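Long-range contact in structure-specific endonuclease subunit SLX1 (Candida glabrata, PDB 4XLG), which probably acts as the catalytic subunit of the SLX1-SLX4 endonuclease, nicking branched DNA near junctions during repair and recombination: residues B[30-42]-B[183-195]. The protein carries 1 engineered substitution. Sequence-based numbering, arbitrary orientation.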
loop_
_atom_site.group_PDB
_atom_site.type_symbol
_atom_site.label_atom_id
_atom_site.label_comp_id
_atom_site.label_asym_id
_atom_site.label_seq_id
_atom_site.Cartn_x
_atom_site.Cartn_y
_atom_site.Cartn_z
ATOM N N THR B 30 2.430 -9.813 5.497
ATOM C CA THR B 30 3.394 -10.707 4.830
ATOM C C THR B 30 3.683 -10.287 3.382
ATOM O O THR B 30 2.793 -9.800 2.705
ATOM C CB THR B 30 2.846 -12.208 4.792
ATOM O OG1 THR B 30 3.838 -13.074 4.215
ATOM C CG2 THR B 30 1.514 -12.318 4.017
ATOM N N PRO B 31 4.873 -10.626 2.902
ATOM C CA PRO B 31 5.143 -10.467 1.456
ATOM C C PRO B 31 4.720 -11.719 0.651
ATOM O O PRO B 31 4.809 -11.680 -0.579
ATOM C CB PRO B 31 6.682 -10.296 1.398
ATOM C CG PRO B 31 7.167 -11.178 2.522
ATOM C CD PRO B 31 6.101 -10.947 3.674
ATOM N N ASN B 32 4.335 -12.817 1.320
ATOM C CA ASN B 32 3.970 -14.045 0.626
ATOM C C ASN B 32 2.873 -14.724 1.453
ATOM O O ASN B 32 3.169 -15.481 2.371
ATOM C CB ASN B 32 5.167 -14.993 0.446
ATOM C CG ASN B 32 4.809 -16.260 -0.321
ATOM O OD1 ASN B 32 3.639 -16.650 -0.399
ATOM N ND2 ASN B 32 5.817 -16.920 -0.855
ATOM N N PRO B 33 1.637 -14.473 1.073
ATOM C CA PRO B 33 0.500 -14.978 1.870
ATOM C C PRO B 33 0.315 -16.485 1.718
ATOM O O PRO B 33 -0.301 -17.092 2.628
ATOM C CB PRO B 33 -0.712 -14.195 1.307
ATOM C CG PRO B 33 -0.318 -13.955 -0.193
ATOM C CD PRO B 33 1.211 -13.669 -0.093
ATOM N N VAL B 34 0.802 -17.093 0.619
ATOM C CA VAL B 34 0.646 -18.531 0.462
ATOM C C VAL B 34 1.554 -19.267 1.472
ATOM O O VAL B 34 1.107 -20.140 2.246
ATOM C CB VAL B 34 1.000 -18.990 -1.006
ATOM C CG1 VAL B 34 0.807 -20.518 -1.071
ATOM C CG2 VAL B 34 0.041 -18.227 -1.996
ATOM N N ARG B 35 2.854 -18.878 1.457
ATOM C CA ARG B 35 3.811 -19.460 2.373
ATOM C C ARG B 35 3.367 -19.191 3.842
ATOM O O ARG B 35 3.422 -20.087 4.722
ATOM C CB ARG B 35 5.182 -18.843 2.120
ATOM C CG ARG B 35 6.259 -19.447 3.013
ATOM C CD ARG B 35 7.643 -18.967 2.496
ATOM N NE ARG B 35 8.595 -19.732 3.284
ATOM C CZ ARG B 35 9.014 -19.319 4.475
ATOM N NH1 ARG B 35 9.854 -20.072 5.191
ATOM N NH2 ARG B 35 8.614 -18.118 4.909
ATOM N N ARG B 36 2.891 -17.971 4.058
ATOM C CA ARG B 36 2.474 -17.590 5.439
ATOM C C ARG B 36 1.299 -18.426 5.898
ATOM O O ARG B 36 1.258 -18.896 7.044
ATOM C CB ARG B 36 2.100 -16.129 5.500
ATOM C CG ARG B 36 1.579 -15.654 6.914
ATOM C CD ARG B 36 2.614 -15.899 8.019
ATOM N NE ARG B 36 3.842 -15.147 7.738
ATOM C CZ ARG B 36 3.953 -13.838 7.902
ATOM N NH1 ARG B 36 5.095 -13.241 7.539
ATOM N NH2 ARG B 36 2.990 -13.122 8.487
ATOM N N LEU B 37 0.305 -18.594 5.027
ATOM C CA LEU B 37 -0.823 -19.424 5.429
ATOM C C LEU B 37 -0.393 -20.874 5.685
ATOM O O LEU B 37 -0.865 -21.494 6.638
ATOM C CB LEU B 37 -1.929 -19.312 4.348
ATOM C CG LEU B 37 -3.259 -19.997 4.666
ATOM C CD1 LEU B 37 -3.852 -19.485 6.006
ATOM C CD2 LEU B 37 -4.191 -19.658 3.450
ATOM N N ARG B 38 0.540 -21.439 4.891
ATOM C CA ARG B 38 1.052 -22.773 5.253
ATOM C C ARG B 38 1.716 -22.819 6.625
ATOM O O ARG B 38 1.620 -23.838 7.314
ATOM C CB ARG B 38 2.133 -23.334 4.248
ATOM C CG ARG B 38 1.661 -23.623 2.847
ATOM C CD ARG B 38 2.739 -24.559 2.110
ATOM N NE ARG B 38 4.071 -23.934 2.078
ATOM C CZ ARG B 38 4.411 -23.056 1.136
ATOM N NH1 ARG B 38 3.524 -22.753 0.187
ATOM N NH2 ARG B 38 5.607 -22.494 1.137
ATOM N N GLN B 39 2.465 -21.766 6.956
ATOM C CA GLN B 39 3.148 -21.701 8.277
ATOM C C GLN B 39 2.084 -21.644 9.394
ATOM O O GLN B 39 2.211 -22.308 10.425
ATOM C CB GLN B 39 4.048 -20.489 8.358
ATOM C CG GLN B 39 5.350 -20.694 7.508
ATOM C CD GLN B 39 6.179 -19.424 7.521
ATOM O OE1 GLN B 39 5.700 -18.352 7.145
ATOM N NE2 GLN B 39 7.380 -19.521 8.055
ATOM N N HIS B 40 1.052 -20.852 9.184
ATOM C CA HIS B 40 -0.013 -20.792 10.222
ATOM C C HIS B 40 -0.745 -22.124 10.362
ATOM O O HIS B 40 -1.179 -22.512 11.479
ATOM C CB HIS B 40 -1.065 -19.684 9.910
ATOM C CG HIS B 40 -0.576 -18.292 10.176
ATOM N ND1 HIS B 40 -0.098 -17.890 11.410
ATOM C CD2 HIS B 40 -0.581 -17.188 9.398
ATOM C CE1 HIS B 40 0.222 -16.611 11.358
ATOM N NE2 HIS B 40 -0.105 -16.150 10.164
ATOM N N ASN B 41 -0.938 -22.840 9.254
ATOM C CA ASN B 41 -1.715 -24.069 9.277
ATOM C C ASN B 41 -0.942 -25.321 9.546
ATOM O O ASN B 41 -1.476 -26.350 9.901
ATOM C CB ASN B 41 -2.472 -24.210 7.957
ATOM C CG ASN B 41 -3.673 -23.257 7.933
ATOM O OD1 ASN B 41 -4.123 -22.839 9.012
ATOM N ND2 ASN B 41 -4.166 -22.909 6.746
ATOM N N GLY B 42 0.352 -25.235 9.421
ATOM C CA GLY B 42 1.162 -26.417 9.635
ATOM C C GLY B 42 2.050 -26.031 10.775
ATOM O O GLY B 42 1.590 -25.884 11.888
ATOM N N ASN B 183 -10.084 -25.556 3.553
ATOM C CA ASN B 183 -8.680 -25.175 3.626
ATOM C C ASN B 183 -8.052 -25.294 2.207
ATOM O O ASN B 183 -7.361 -24.356 1.749
ATOM C CB ASN B 183 -7.985 -26.064 4.640
ATOM C CG ASN B 183 -6.479 -25.913 4.691
ATOM O OD1 ASN B 183 -5.823 -26.902 4.965
ATOM N ND2 ASN B 183 -5.914 -24.720 4.475
ATOM N N GLU B 184 -8.318 -26.415 1.529
ATOM C CA GLU B 184 -7.679 -26.596 0.202
ATOM C C GLU B 184 -8.188 -25.573 -0.805
ATOM O O GLU B 184 -7.398 -25.045 -1.617
ATOM C CB GLU B 184 -7.937 -28.019 -0.327
ATOM C CG GLU B 184 -7.134 -28.987 0.514
ATOM N N LYS B 185 -9.496 -25.306 -0.792
ATOM C CA LYS B 185 -10.051 -24.345 -1.757
ATOM C C LYS B 185 -9.562 -22.942 -1.457
ATOM O O LYS B 185 -9.207 -22.188 -2.383
ATOM C CB LYS B 185 -11.585 -24.366 -1.768
ATOM C CG LYS B 185 -12.171 -25.570 -2.559
ATOM C CD LYS B 185 -13.695 -25.594 -2.461
ATOM C CE LYS B 185 -14.314 -26.604 -3.434
ATOM N NZ LYS B 185 -13.585 -27.898 -3.413
ATOM N N ASN B 186 -9.536 -22.592 -0.173
ATOM C CA ASN B 186 -9.046 -21.265 0.208
ATOM C C ASN B 186 -7.565 -21.096 -0.201
ATOM O O ASN B 186 -7.175 -20.055 -0.720
ATOM C CB ASN B 186 -9.220 -21.072 1.714
ATOM C CG ASN B 186 -8.619 -19.739 2.234
ATOM O OD1 ASN B 186 -7.666 -19.737 3.013
ATOM N ND2 ASN B 186 -9.250 -18.616 1.834
ATOM N N MET B 187 -6.750 -22.121 -0.004
ATOM C CA MET B 187 -5.306 -22.024 -0.407
ATOM C C MET B 187 -5.207 -21.722 -1.900
ATOM O O MET B 187 -4.345 -20.933 -2.309
ATOM C CB MET B 187 -4.540 -23.354 -0.152
ATOM C CG MET B 187 -4.191 -23.536 1.330
ATOM S SD MET B 187 -2.903 -22.295 1.879
ATOM C CE MET B 187 -1.519 -22.665 0.864
ATOM N N GLU B 188 -6.049 -22.366 -2.678
ATOM C CA GLU B 188 -5.980 -22.210 -4.144
ATOM C C GLU B 188 -6.354 -20.736 -4.472
ATOM O O GLU B 188 -5.750 -20.108 -5.353
ATOM C CB GLU B 188 -6.913 -23.196 -4.894
ATOM C CG GLU B 188 -6.579 -23.119 -6.345
ATOM C CD GLU B 188 -5.125 -23.593 -6.564
ATOM O OE1 GLU B 188 -4.301 -22.897 -7.230
ATOM O OE2 GLU B 188 -4.806 -24.662 -5.996
ATOM N N LEU B 189 -7.371 -20.189 -3.779
ATOM C CA LEU B 189 -7.759 -18.781 -4.031
ATOM C C LEU B 189 -6.624 -17.802 -3.689
ATOM O O LEU B 189 -6.413 -16.792 -4.390
ATOM C CB LEU B 189 -9.008 -18.384 -3.199
ATOM C CG LEU B 189 -10.229 -19.227 -3.559
ATOM C CD1 LEU B 189 -11.412 -18.808 -2.579
ATOM C CD2 LEU B 189 -10.691 -19.026 -4.972
ATOM N N VAL B 190 -5.936 -18.073 -2.577
ATOM C CA VAL B 190 -4.857 -17.190 -2.112
ATOM C C VAL B 190 -3.692 -17.316 -3.139
ATOM O O VAL B 190 -3.098 -16.292 -3.552
ATOM C CB VAL B 190 -4.365 -17.554 -0.689
ATOM C CG1 VAL B 190 -3.078 -16.731 -0.297
ATOM C CG2 VAL B 190 -5.482 -17.275 0.373
ATOM N N GLN B 191 -3.391 -18.542 -3.527
ATOM C CA GLN B 191 -2.334 -18.768 -4.573
ATOM C C GLN B 191 -2.677 -18.014 -5.834
ATOM O O GLN B 191 -1.806 -17.327 -6.442
ATOM C CB GLN B 191 -2.195 -20.283 -4.859
ATOM C CG GLN B 191 -1.071 -20.584 -5.892
ATOM C CD GLN B 191 0.308 -20.398 -5.232
ATOM O OE1 GLN B 191 1.033 -19.398 -5.492
ATOM N NE2 GLN B 191 0.702 -21.382 -4.464
ATOM N N ASN B 192 -3.927 -18.137 -6.280
ATOM C CA ASN B 192 -4.286 -17.494 -7.545
ATOM C C ASN B 192 -4.090 -15.997 -7.519
ATOM O O ASN B 192 -3.473 -15.436 -8.461
ATOM C CB ASN B 192 -5.740 -17.815 -7.919
ATOM C CG ASN B 192 -5.904 -19.262 -8.357
ATOM O OD1 ASN B 192 -4.906 -19.971 -8.589
ATOM N ND2 ASN B 192 -7.166 -19.727 -8.427
ATOM N N LEU B 193 -4.561 -15.343 -6.445
ATOM C CA LEU B 193 -4.420 -13.892 -6.324
ATOM C C LEU B 193 -2.927 -13.506 -6.291
ATOM O O LEU B 193 -2.498 -12.598 -7.015
ATOM C CB LEU B 193 -5.103 -13.350 -5.050
ATOM C CG LEU B 193 -4.840 -11.832 -4.816
ATOM C CD1 LEU B 193 -5.562 -10.964 -5.873
ATOM C CD2 LEU B 193 -5.212 -11.392 -3.427
ATOM N N TYR B 194 -2.145 -14.216 -5.476
ATOM C CA TYR B 194 -0.738 -13.851 -5.289
ATOM C C TYR B 194 0.072 -14.047 -6.592
ATOM O O TYR B 194 0.805 -13.147 -7.037
ATOM C CB TYR B 194 -0.141 -14.713 -4.195
ATOM C CG TYR B 194 1.301 -14.470 -3.862
ATOM C CD1 TYR B 194 1.744 -13.179 -3.502
ATOM C CD2 TYR B 194 2.196 -15.528 -3.772
ATOM C CE1 TYR B 194 3.059 -12.954 -3.127
ATOM C CE2 TYR B 194 3.534 -15.309 -3.390
ATOM C CZ TYR B 194 3.930 -14.013 -3.057
ATOM O OH TYR B 194 5.195 -13.830 -2.630
ATOM N N SER B 195 -0.069 -15.220 -7.202
ATOM C CA SER B 195 0.834 -15.565 -8.331
ATOM C C SER B 195 0.437 -14.689 -9.507
ATOM O O SER B 195 1.283 -14.255 -10.341
ATOM C CB SER B 195 0.752 -17.071 -8.686
ATOM O OG SER B 195 1.359 -17.832 -7.647
HETATM O O HOH W 1 -2.947 -24.050 4.530
#
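Knob-into-hole packing joins helix 33-41 of the GIY-YIG domain to residues 183-195 of the long helix 176-213, Val34 sitting among Met187, Val190, Gln191 and Tyr194. The segments 33-41 and 183-195 run near-antiparallel (153°), their axes 9.4 Å apart. With Val34 CG1 anti to the backbone N (chi1 180°), that methyl reaches Met187 CE (3.7 Å) while CG2 faces the Gln191 backbone and the Tyr194 ring. One turn on, Leu37 and Met187 run alongside each other head to tail, Leu37 CD2 lying 3.3 Å from Met187 SD. The bent methionine chain then brings CE to the aliphatic CG of Arg38. At the N-terminus of helix 33-41, Pro33 CD makes a CH-pi contact over one face of Tyr194, 3.7 Å from its centroid, and Asn32 OD1 comes obliquely to Tyr194 CE2 (3.3 Å), amide and ring planes 31° apart. Asn32 is also the N-cap: OD1 accepts from Arg35 N (3.0 Å), which stands above the amide carbonyl plane. The zinc-binding Cys and His residues follow helix 176-213 in the chain. At the C-terminal end of helix 33-41, Asn41 ND2 and Asn183 ND2 both donate to one bridging water, while Asn41 OD1 accepts from Trp60 N; Asn186 OD1, beside Leu37 CD2, accepts from Met62 N.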